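Transcriptional activator ToxR (Vibrio vulnificus, PDB 6UTC) activates transcription as a membrane-spanning regulator, its periplasmic domain, the part in this structure, probably acting as a sensor that interacts with ToxS and bile salts. Local coordinates at residues 52-57 and 77-82; 17-20 and 26-29; 64-67 and 73-76; 56-61 and 84-89. All blocks are in the same frame, centred on the assembly; numbering follows the deposited sequence. Where two conformers were deposited one is given.

Contact 1 of 4, residues 52-57 and 77-82; sequences ETHTGD and YIHTLP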
loop_
_atom_site.group_PDB
_atom_site.type_symbol
_atom_site.label_atom_id
_atom_site.label_comp_id
_atom_site.label_asym_id
_atom_site.label_seq_id
_atom_site.Cartn_x
_atom_site.Cartn_y
_atom_site.Cartn_z
ATOM N N GLU A 52 -2.349 0.437 -12.153
ATOM C CA GLU A 52 -2.226 0.804 -13.563
ATOM C C GLU A 52 -1.003 0.179 -14.219
ATOM O O GLU A 52 -0.998 -0.032 -15.437
ATOM C CB GLU A 52 -2.193 2.320 -13.721
ATOM C CG GLU A 52 -3.519 2.977 -13.414
ATOM C CD GLU A 52 -3.518 4.458 -13.703
ATOM O OE1 GLU A 52 -4.567 5.097 -13.480
ATOM O OE2 GLU A 52 -2.472 4.982 -14.146
ATOM N N THR A 53 0.042 -0.110 -13.451
ATOM C CA THR A 53 1.223 -0.772 -13.983
ATOM C C THR A 53 1.380 -2.197 -13.470
ATOM O O THR A 53 2.436 -2.805 -13.686
ATOM C CB THR A 53 2.468 0.051 -13.666
ATOM O OG1 THR A 53 2.384 0.517 -12.311
ATOM C CG2 THR A 53 2.566 1.243 -14.608
ATOM N N HIS A 54 0.359 -2.751 -12.802
ATOM C CA HIS A 54 0.441 -4.105 -12.238
ATOM C C HIS A 54 -0.946 -4.746 -12.329
ATOM O O HIS A 54 -1.761 -4.617 -11.414
ATOM C CB HIS A 54 0.921 -4.063 -10.793
ATOM C CG HIS A 54 2.230 -3.366 -10.602
ATOM N ND1 HIS A 54 2.327 -2.000 -10.451
ATOM C CD2 HIS A 54 3.493 -3.845 -10.506
ATOM C CE1 HIS A 54 3.595 -1.665 -10.292
ATOM N NE2 HIS A 54 4.324 -2.767 -10.317
ATOM N N THR A 55 -1.202 -5.458 -13.428
ATOM C CA THR A 55 -2.516 -6.041 -13.668
ATOM C C THR A 55 -2.436 -7.556 -13.798
ATOM O O THR A 55 -1.368 -8.131 -14.034
ATOM C CB THR A 55 -3.180 -5.480 -14.941
ATOM O OG1 THR A 55 -2.372 -5.789 -16.084
ATOM C CG2 THR A 55 -3.368 -3.979 -14.846
ATOM N N GLY A 56 -3.594 -8.192 -13.649
ATOM C CA GLY A 56 -3.683 -9.626 -13.874
ATOM C C GLY A 56 -2.891 -10.381 -12.829
ATOM O O GLY A 56 -2.979 -10.099 -11.629
ATOM N N ASP A 57 -2.090 -11.345 -13.290
ATOM C CA ASP A 57 -1.245 -12.108 -12.375
ATOM C C ASP A 57 -0.264 -11.216 -11.629
ATOM O O ASP A 57 0.190 -11.584 -10.541
ATOM C CB ASP A 57 -0.470 -13.180 -13.140
ATOM C CG ASP A 57 -1.371 -14.257 -13.702
ATOM O OD1 ASP A 57 -2.463 -14.469 -13.135
ATOM O OD2 ASP A 57 -0.982 -14.893 -14.705
ATOM N N TYR A 77 4.213 -3.222 -1.137
ATOM C CA TYR A 77 3.388 -4.004 -2.050
ATOM C C TYR A 77 3.982 -5.390 -2.210
ATOM O O TYR A 77 5.159 -5.528 -2.575
ATOM C CB TYR A 77 3.336 -3.309 -3.405
ATOM C CG TYR A 77 2.390 -2.137 -3.436
ATOM C CD1 TYR A 77 1.050 -2.327 -3.710
ATOM C CD2 TYR A 77 2.835 -0.852 -3.177
ATOM C CE1 TYR A 77 0.165 -1.267 -3.736
ATOM C CE2 TYR A 77 1.954 0.223 -3.201
ATOM C CZ TYR A 77 0.626 -0.001 -3.491
ATOM O OH TYR A 77 -0.259 1.062 -3.516
ATOM N N ILE A 78 3.177 -6.405 -1.937
ATOM C CA ILE A 78 3.603 -7.793 -2.008
ATOM C C ILE A 78 2.831 -8.475 -3.125
ATOM O O ILE A 78 1.597 -8.369 -3.200
ATOM C CB ILE A 78 3.412 -8.505 -0.659
ATOM C CG1 ILE A 78 4.302 -7.843 0.399
ATOM C CG2 ILE A 78 3.733 -9.991 -0.794
ATOM C CD1 ILE A 78 3.973 -8.219 1.830
ATOM N N HIS A 79 3.563 -9.135 -4.004
ATOM C CA HIS A 79 2.995 -9.848 -5.137
ATOM C C HIS A 79 2.981 -11.348 -4.874
ATOM O O HIS A 79 3.517 -11.843 -3.884
ATOM C CB HIS A 79 3.799 -9.507 -6.394
ATOM C CG HIS A 79 3.656 -8.079 -6.807
ATOM N ND1 HIS A 79 2.862 -7.684 -7.861
ATOM C CD2 HIS A 79 4.165 -6.946 -6.272
ATOM C CE1 HIS A 79 2.899 -6.366 -7.962
ATOM N NE2 HIS A 79 3.676 -5.894 -7.007
ATOM N N THR A 80 2.344 -12.085 -5.783
ATOM C CA THR A 80 2.493 -13.529 -5.742
ATOM C C THR A 80 3.970 -13.878 -5.921
ATOM O O THR A 80 4.749 -13.106 -6.487
ATOM C CB THR A 80 1.671 -14.184 -6.856
ATOM O OG1 THR A 80 2.178 -13.767 -8.124
ATOM C CG2 THR A 80 0.189 -13.818 -6.743
ATOM N N LEU A 81 4.362 -15.045 -5.412
ATOM C CA LEU A 81 5.770 -15.435 -5.491
ATOM C C LEU A 81 6.343 -15.401 -6.906
ATOM O O LEU A 81 7.462 -14.889 -7.077
ATOM C CB LEU A 81 6.008 -16.771 -4.771
ATOM C CG LEU A 81 5.956 -16.642 -3.245
ATOM C CD1 LEU A 81 5.867 -18.013 -2.599
ATOM C CD2 LEU A 81 7.162 -15.869 -2.716
ATOM N N PRO A 82 5.658 -15.884 -7.946
ATOM C CA PRO A 82 6.232 -15.773 -9.296
ATOM C C PRO A 82 6.452 -14.350 -9.742
ATOM O O PRO A 82 7.221 -14.120 -10.685
ATOM C CB PRO A 82 5.197 -16.471 -10.189
ATOM C CG PRO A 82 4.400 -17.308 -9.269
ATOM C CD PRO A 82 4.373 -16.603 -7.955
HETATM O O HOH W 1 1.326 -10.516 -8.209
#
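His54 and His79 meet through their imidazole rings, and this pair together with one bridging water accounts for nearly all of the contact. The aromatic part is compact: CD2 of His54 lies 3.6 Å from CE1 of His79, while the ring centroids are 5.4 Å apart. With the planes inclined at 47°, the pair is neither a stack nor an edge-to-face arrangement, and the two side chains cross at about a right angle. In His54, CG sits anti to the carbonyl carbon (chi1 -56°), which brings the CD2 atom to CE1 of His79.

The polar part runs through water, because no direct hydrogen bond spans the two segments. Water 1 donates to Asp57 O at 2.8 Å and accepts from Thr80 N at 3.1 Å. It also bonds to His79 ND1 at 3.2 Å, so one molecule ties the loop carbonyl to both the ring and the backbone of the other segment. The gap it spans is wide, the nearest CA atoms, those of Asp57 and Thr80, being 7.7 Å apart.

A third set of interactions comes from helix 40-52. Tyr50 stacks on the His54 ring and takes ND1 of His54 at its carbonyl, while its hydroxyl bonds to His79 NE2; the weak bond from His79 ND1 to Ser58 O adds a further hold.

Each imidazole has a polar partner on Tyr50 that helps set its rotation, and the ring-ring contact adds to this. The NE2 atoms of His54 and His79 stand 4.6 Å apart, so protonation of both rings together would probably be disfavoured.

Contact 2 of 4, residues 17-20 and 26-29; sequences RLLE and EVLT. With SO4 (sulfate ion), chain B.
Arg17 and Thr29 form the firm end of this contact, pairing through both backbone bonds: Arg17 N to Thr29 O at 2.8 Å and Thr29 N to Arg17 O at 3.0 Å. Their side chains lie side by side and point the same way. CG2 of Thr29 sits over the centre of one face of the Arg17 guanidinium, 3.4 Å above its plane, placed there by a first torsion that sets CG2 between the backbone N and the carbonyl carbon. The threonine hydroxyl turns instead to Ala65 O on the next strand. From the corner of the strand, Leu19 sends CD1 to CG1 of Val27 at 4.1 Å; Leu19 and Thr29 also touch Leu36.

The strands form the antiparallel hairpin 16-22/25-30, interrupted by a classic beta bulge in which Leu19 and Glu20 both face Val27. Val27 O receives two weak bonds, from Leu19 N at 2.8 Å (N-H...O 130°) and from Glu20 N at 3.4 Å. Regular pairing resumes where Val27 N donates to Glu20 O at 2.8 Å.

The other face is looser. Leu18 is exposed; its CD1 lies 3.9 Å from CD2 of Leu28 and also meets Val27 O and Glu26 CB.

On the Arg17 and Thr29 side, a sulfate, probably from the crystallisation liquor, lies near the guanidinium plane. Its O2 is gripped by NH1 and NH2 of Arg17 and approaches Leu19 CD2, and the backbone N atoms of Leu36 and Gln37 bind the same ion.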
loop_
_atom_site.group_PDB
_atom_site.type_symbol
_atom_site.label_atom_id
_atom_site.label_comp_id
_atom_site.label_asym_id
_atom_site.label_seq_id
_atom_site.Cartn_x
_atom_site.Cartn_y
_atom_site.Cartn_z
ATOM N N ARG A 17 -3.721 -7.063 10.762
ATOM C CA ARG A 17 -5.143 -6.775 10.708
ATOM C C ARG A 17 -5.452 -6.079 9.390
ATOM O O ARG A 17 -4.600 -5.380 8.823
ATOM C CB ARG A 17 -5.600 -5.914 11.893
ATOM C CG ARG A 17 -4.892 -4.571 12.067
ATOM C CD ARG A 17 -5.346 -3.885 13.366
ATOM N NE ARG A 17 -4.588 -2.656 13.629
ATOM C CZ ARG A 17 -4.922 -1.468 13.142
ATOM N NH1 ARG A 17 -5.976 -1.368 12.346
ATOM N NH2 ARG A 17 -4.193 -0.387 13.403
ATOM N N LEU A 18 -6.673 -6.292 8.890
ATOM C CA LEU A 18 -7.092 -5.772 7.589
ATOM C C LEU A 18 -7.698 -4.386 7.745
ATOM O O LEU A 18 -8.817 -4.247 8.251
ATOM C CB LEU A 18 -8.107 -6.714 6.950
ATOM C CG LEU A 18 -8.640 -6.332 5.564
ATOM C CD1 LEU A 18 -7.570 -6.377 4.510
ATOM C CD2 LEU A 18 -9.794 -7.261 5.197
ATOM N N LEU A 19 -6.975 -3.364 7.279
ATOM C CA LEU A 19 -7.538 -2.021 7.232
ATOM C C LEU A 19 -8.674 -1.929 6.230
ATOM O O LEU A 19 -9.712 -1.319 6.512
ATOM C CB LEU A 19 -6.455 -1.020 6.868
ATOM C CG LEU A 19 -5.354 -0.861 7.894
ATOM C CD1 LEU A 19 -4.352 0.184 7.436
ATOM C CD2 LEU A 19 -5.947 -0.454 9.231
ATOM N N GLU A 20 -8.496 -2.515 5.055
ATOM C CA GLU A 20 -9.499 -2.426 4.011
ATOM C C GLU A 20 -9.058 -3.326 2.875
ATOM O O GLU A 20 -7.862 -3.454 2.615
ATOM C CB GLU A 20 -9.608 -0.982 3.503
ATOM C CG GLU A 20 -10.731 -0.743 2.516
ATOM C CD GLU A 20 -11.013 0.729 2.332
ATOM O OE1 GLU A 20 -11.183 1.429 3.351
ATOM O OE2 GLU A 20 -11.042 1.174 1.165
ATOM N N GLU A 26 -5.440 -6.549 -0.343
ATOM C CA GLU A 26 -5.610 -6.443 1.101
ATOM C C GLU A 26 -4.674 -5.367 1.615
ATOM O O GLU A 26 -3.455 -5.510 1.503
ATOM C CB GLU A 26 -5.234 -7.757 1.771
ATOM C CG GLU A 26 -6.113 -8.916 1.418
ATOM C CD GLU A 26 -5.656 -10.178 2.115
ATOM O OE1 GLU A 26 -5.710 -10.215 3.362
ATOM O OE2 GLU A 26 -5.220 -11.117 1.422
ATOM N N VAL A 27 -5.226 -4.312 2.202
ATOM C CA VAL A 27 -4.415 -3.309 2.882
ATOM C C VAL A 27 -4.322 -3.729 4.339
ATOM O O VAL A 27 -5.320 -3.712 5.058
ATOM C CB VAL A 27 -4.999 -1.902 2.735
ATOM C CG1 VAL A 27 -4.116 -0.899 3.462
ATOM C CG2 VAL A 27 -5.143 -1.546 1.260
ATOM N N LEU A 28 -3.123 -4.096 4.762
ATOM C CA LEU A 28 -2.872 -4.701 6.062
ATOM C C LEU A 28 -1.936 -3.828 6.873
ATOM O O LEU A 28 -1.146 -3.062 6.316
ATOM C CB LEU A 28 -2.188 -6.055 5.892
ATOM C CG LEU A 28 -2.938 -7.102 5.082
ATOM C CD1 LEU A 28 -2.004 -8.262 4.759
ATOM C CD2 LEU A 28 -4.149 -7.586 5.859
ATOM N N THR A 29 -2.024 -3.953 8.194
ATOM C CA THR A 29 -1.058 -3.323 9.082
ATOM C C THR A 29 -0.822 -4.282 10.238
ATOM O O THR A 29 -1.695 -5.101 10.537
ATOM C CB THR A 29 -1.547 -1.939 9.555
ATOM O OG1 THR A 29 -0.478 -1.218 10.172
ATOM C CG2 THR A 29 -2.689 -2.031 10.541
HETATM S S SO4 B . -7.119 1.952 12.307
HETATM O O1 SO4 B . -7.261 1.839 13.757
HETATM O O2 SO4 B . -5.753 1.619 11.917
HETATM O O3 SO4 B . -7.374 3.348 11.934
HETATM O O4 SO4 B . -8.076 1.063 11.662
#

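Contact 3 of 4, residues 64-67 and 73-76; sequences IATG and LILN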
loop_
_atom_site.group_PDB
_atom_site.type_symbol
_atom_site.label_atom_id
_atom_site.label_comp_id
_atom_site.label_asym_id
_atom_site.label_seq_id
_atom_site.Cartn_x
_atom_site.Cartn_y
_atom_site.Cartn_z
ATOM N N ILE A 64 1.244 -3.651 2.787
ATOM C CA ILE A 64 1.427 -3.484 4.222
ATOM C C ILE A 64 1.711 -2.015 4.470
ATOM O O ILE A 64 2.693 -1.468 3.950
ATOM C CB ILE A 64 2.586 -4.335 4.758
ATOM C CG1 ILE A 64 2.543 -5.756 4.188
ATOM C CG2 ILE A 64 2.607 -4.295 6.302
ATOM C CD1 ILE A 64 1.321 -6.513 4.507
ATOM N N ALA A 65 0.870 -1.383 5.272
ATOM C CA ALA A 65 1.004 0.026 5.605
ATOM C C ALA A 65 1.545 0.163 7.023
ATOM O O ALA A 65 0.979 -0.411 7.958
ATOM C CB ALA A 65 -0.359 0.704 5.511
ATOM N N THR A 66 2.633 0.923 7.180
ATOM C CA THR A 66 3.217 1.183 8.489
ATOM C C THR A 66 3.727 2.617 8.559
ATOM O O THR A 66 3.862 3.315 7.548
ATOM C CB THR A 66 4.376 0.237 8.808
ATOM O OG1 THR A 66 5.397 0.398 7.825
ATOM C CG2 THR A 66 3.922 -1.209 8.846
ATOM N N GLY A 67 4.018 3.057 9.778
ATOM C CA GLY A 67 4.466 4.432 9.982
ATOM C C GLY A 67 3.282 5.357 10.078
ATOM O O GLY A 67 2.319 5.070 10.792
ATOM N N LEU A 73 4.361 7.774 5.340
ATOM C CA LEU A 73 3.794 6.435 5.422
ATOM C C LEU A 73 4.595 5.496 4.528
ATOM O O LEU A 73 4.993 5.875 3.422
ATOM C CB LEU A 73 2.337 6.466 4.945
ATOM C CG LEU A 73 1.564 5.144 5.066
ATOM C CD1 LEU A 73 1.137 4.925 6.518
ATOM C CD2 LEU A 73 0.351 5.111 4.158
ATOM N N ILE A 74 4.843 4.278 5.013
ATOM C CA ILE A 74 5.505 3.233 4.244
ATOM C C ILE A 74 4.446 2.275 3.722
ATOM O O ILE A 74 3.599 1.799 4.491
ATOM C CB ILE A 74 6.527 2.483 5.111
ATOM C CG1 ILE A 74 7.442 3.464 5.849
ATOM C CG2 ILE A 74 7.316 1.504 4.264
ATOM C CD1 ILE A 74 8.177 4.418 4.931
ATOM N N LEU A 75 4.478 1.994 2.420
ATOM C CA LEU A 75 3.611 0.984 1.819
ATOM C C LEU A 75 4.479 -0.080 1.167
ATOM O O LEU A 75 5.310 0.234 0.308
ATOM C CB LEU A 75 2.699 1.608 0.765
ATOM C CG LEU A 75 1.661 2.586 1.301
ATOM C CD1 LEU A 75 0.935 3.292 0.162
ATOM C CD2 LEU A 75 0.667 1.880 2.203
ATOM N N ASN A 76 4.288 -1.325 1.567
ATOM C CA ASN A 76 5.030 -2.447 1.007
ATOM C C ASN A 76 4.062 -3.287 0.181
ATOM O O ASN A 76 3.186 -3.963 0.738
ATOM C CB ASN A 76 5.687 -3.257 2.121
ATOM C CG ASN A 76 7.072 -2.734 2.468
ATOM O OD1 ASN A 76 8.027 -2.958 1.723
ATOM N ND2 ASN A 76 7.180 -2.011 3.557
HETATM O O HOH W 2 4.970 -1.259 5.468
#
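An antiparallel beta hairpin, strands 62-67 and 72-78, includes the central strand, 62-67, of the five-stranded mixed sheet of this alpha-beta domain. The axes of 64-67 and 73-76 run 4.7 Å apart at 157°, antiparallel with the twist usual in beta sheets. Two hydrogen-bonded pairs, Ile64 with Asn76 and Thr66 with Ile74, alternate with the non-hydrogen-bonded pairs Ala65 with Leu75 and Gly67 with Leu73. The four backbone bonds are short and nearly straight. Ile64 N lies 2.8 Å from Asn76 O. The longest of the four, from Thr66 N to Ile74 O, measures 3.0 Å.

On the face toward helix 40-52, CB of Ala65 meets CD2 of Leu75 at 3.7 Å. Leu75 also packs on Cys46, one half of the disulfide with Cys103. Leu73 sends CD1 back to Thr66 O, 3.3 Å away, with CG anti to its backbone N (chi1 -176°).

Across the sheet, Thr66 OG1 lies against Ile74 CB at 3.6 Å. Asn76 directs OD1 at the Thr89 hydroxyl, modelled at a doubtfully short spacing. Its other amide atom, ND2, donates to water 2 at 3.0 Å, and that water in turn donates to Ile64 O at 2.7 Å.

Contact 4 of 4, residues 56-61 and 84-89; sequences GDSAPV and SNENVT
Ser58 and Glu86 make the contact by themselves, through one side-chain hydrogen bond between the loop that follows helix 40-52 and the turn that precedes strand 88-93. OG of Ser58 donates at 2.8 Å to OE2 of Glu86, which receives it on its syn lone pair, the one on the side of the other carboxylate oxygen. The CA atoms are 7.9 Å apart, so the reach comes from the side chains. Glu86 provides most of it by extending beyond CG (chi2 -176°). Ser58 was deposited in two conformers, and the bond holds for the one described here.

The remaining touch between the two is van der Waals contact: CB of Ser58 lies 3.4 Å from OE2 of Glu86 and 3.6 Å from its OE1, so the carboxylate rests alongside the methylene as well as the hydroxyl.

Backbone bonds within each segment shape the two short 3-10 turns that present these side chains. Ala59 N bonds to Gly56 O at 3.0 Å, and Asn87 N to Ser84 O at 3.1 Å. Gly56 enters the first turn with a positive phi of 67°.

Neighbouring histidines complete the setting. His83 ND1 gives a weak second bond to Glu86 OE2, while the His54 ring packs on the side chain of Glu86.

With a serine hydroxyl and a histidine nitrogen both at OE2, the carboxylate is probably stabilised in its ionised form. A small surface contact, burying 80 Å² in all, thus depends on one directional bond more than on packing.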
loop_
_atom_site.group_PDB
_atom_site.type_symbol
_atom_site.label_atom_id
_atom_site.label_comp_id
_atom_site.label_asym_id
_atom_site.label_seq_id
_atom_site.Cartn_x
_atom_site.Cartn_y
_atom_site.Cartn_z
ATOM N N GLY A 56 -3.594 -8.192 -13.649
ATOM C CA GLY A 56 -3.683 -9.626 -13.874
ATOM C C GLY A 56 -2.891 -10.381 -12.829
ATOM O O GLY A 56 -2.979 -10.099 -11.629
ATOM N N ASP A 57 -2.090 -11.345 -13.290
ATOM C CA ASP A 57 -1.245 -12.108 -12.375
ATOM C C ASP A 57 -0.264 -11.216 -11.629
ATOM O O ASP A 57 0.190 -11.584 -10.541
ATOM C CB ASP A 57 -0.470 -13.180 -13.140
ATOM C CG ASP A 57 -1.371 -14.257 -13.702
ATOM O OD1 ASP A 57 -2.463 -14.469 -13.135
ATOM O OD2 ASP A 57 -0.982 -14.893 -14.705
ATOM N N SER A 58 0.078 -10.060 -12.188
ATOM C CA SER A 58 1.015 -9.140 -11.556
ATOM C C SER A 58 0.361 -8.188 -10.562
ATOM O O SER A 58 1.066 -7.367 -9.969
ATOM C CB SER A 58 1.788 -8.347 -12.612
ATOM O OG SER A 58 2.725 -9.178 -13.272
ATOM N N ALA A 59 -0.950 -8.261 -10.370
ATOM C CA ALA A 59 -1.581 -7.414 -9.367
ATOM C C ALA A 59 -1.047 -7.800 -7.991
ATOM O O ALA A 59 -0.833 -8.985 -7.718
ATOM C CB ALA A 59 -3.096 -7.597 -9.383
ATOM N N PRO A 60 -0.798 -6.836 -7.110
ATOM C CA PRO A 60 -0.310 -7.200 -5.781
ATOM C C PRO A 60 -1.408 -7.908 -5.015
ATOM O O PRO A 60 -2.600 -7.646 -5.206
ATOM C CB PRO A 60 0.021 -5.845 -5.147
ATOM C CG PRO A 60 -0.932 -4.906 -5.813
ATOM C CD PRO A 60 -1.000 -5.383 -7.240
ATOM N N VAL A 61 -0.986 -8.841 -4.162
ATOM C CA VAL A 61 -1.900 -9.528 -3.255
ATOM C C VAL A 61 -2.275 -8.610 -2.104
ATOM O O VAL A 61 -3.443 -8.515 -1.700
ATOM C CB VAL A 61 -1.240 -10.824 -2.736
ATOM C CG1 VAL A 61 -2.159 -11.535 -1.746
ATOM C CG2 VAL A 61 -0.839 -11.750 -3.887
ATOM N N SER A 84 7.337 -11.868 -7.465
ATOM C CA SER A 84 7.946 -11.179 -6.336
ATOM C C SER A 84 9.062 -10.231 -6.742
ATOM O O SER A 84 9.474 -9.413 -5.913
ATOM C CB SER A 84 8.443 -12.187 -5.303
ATOM O OG SER A 84 9.308 -13.146 -5.892
ATOM N N ASN A 85 9.564 -10.304 -7.978
ATOM C CA ASN A 85 10.498 -9.276 -8.416
ATOM C C ASN A 85 9.840 -7.908 -8.538
ATOM O O ASN A 85 10.548 -6.900 -8.647
ATOM C CB ASN A 85 11.225 -9.670 -9.708
ATOM C CG ASN A 85 10.306 -9.750 -10.902
ATOM O OD1 ASN A 85 9.110 -9.999 -10.773
ATOM N ND2 ASN A 85 10.869 -9.558 -12.087
ATOM N N GLU A 86 8.511 -7.847 -8.479
ATOM C CA GLU A 86 7.786 -6.594 -8.502
ATOM C C GLU A 86 7.497 -6.053 -7.111
ATOM O O GLU A 86 6.960 -4.946 -6.999
ATOM C CB GLU A 86 6.482 -6.769 -9.284
ATOM C CG GLU A 86 6.710 -7.345 -10.678
ATOM C CD GLU A 86 5.447 -7.450 -11.505
ATOM O OE1 GLU A 86 4.715 -6.444 -11.617
ATOM O OE2 GLU A 86 5.180 -8.544 -12.048
ATOM N N ASN A 87 7.851 -6.778 -6.052
ATOM C CA ASN A 87 7.593 -6.260 -4.712
ATOM C C ASN A 87 8.334 -4.949 -4.520
ATOM O O ASN A 87 9.505 -4.822 -4.892
ATOM C CB ASN A 87 8.112 -7.228 -3.654
ATOM C CG ASN A 87 7.339 -8.519 -3.607
ATOM O OD1 ASN A 87 6.296 -8.652 -4.235
ATOM N ND2 ASN A 87 7.844 -9.478 -2.848
ATOM N N VAL A 88 7.672 -3.983 -3.885
ATOM C CA VAL A 88 8.299 -2.688 -3.661
ATOM C C VAL A 88 7.893 -2.109 -2.319
ATOM O O VAL A 88 6.767 -2.301 -1.840
ATOM C CB VAL A 88 7.998 -1.655 -4.761
ATOM C CG1 VAL A 88 8.655 -2.033 -6.054
ATOM C CG2 VAL A 88 6.513 -1.497 -4.928
ATOM N N THR A 89 8.838 -1.402 -1.717
ATOM C CA THR A 89 8.572 -0.494 -0.617
ATOM C C THR A 89 8.499 0.915 -1.178
ATOM O O THR A 89 9.444 1.374 -1.836
ATOM C CB THR A 89 9.696 -0.551 0.406
ATOM O OG1 THR A 89 9.885 -1.893 0.842
ATOM C CG2 THR A 89 9.335 0.297 1.610
#

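How the contacts relate
Contacts 2 and 3 are hairpins of one mixed sheet, contact 2 at its edge and contact 3 near the middle, about 6 Å from the chain centre. They join where strands 25-30 and 62-67 pair, Leu28 O lying 2.8 Å from Ala65 N. Contacts 1 and 4 lie farther out, their centres about 3 Å apart, and share Gly56 and Asp57. Contacts 1, 2 and 3 are partly buried and contact 4 is a surface contact. The hairpins rely on direct backbone bonds; contact 1 relies on two rings and a bridging water, contact 4 on one side-chain hydrogen bond. Strand 72-78 serves contacts 1 and 3, whose centres stand about 17 Å apart, and Ile78 packs on Ile64.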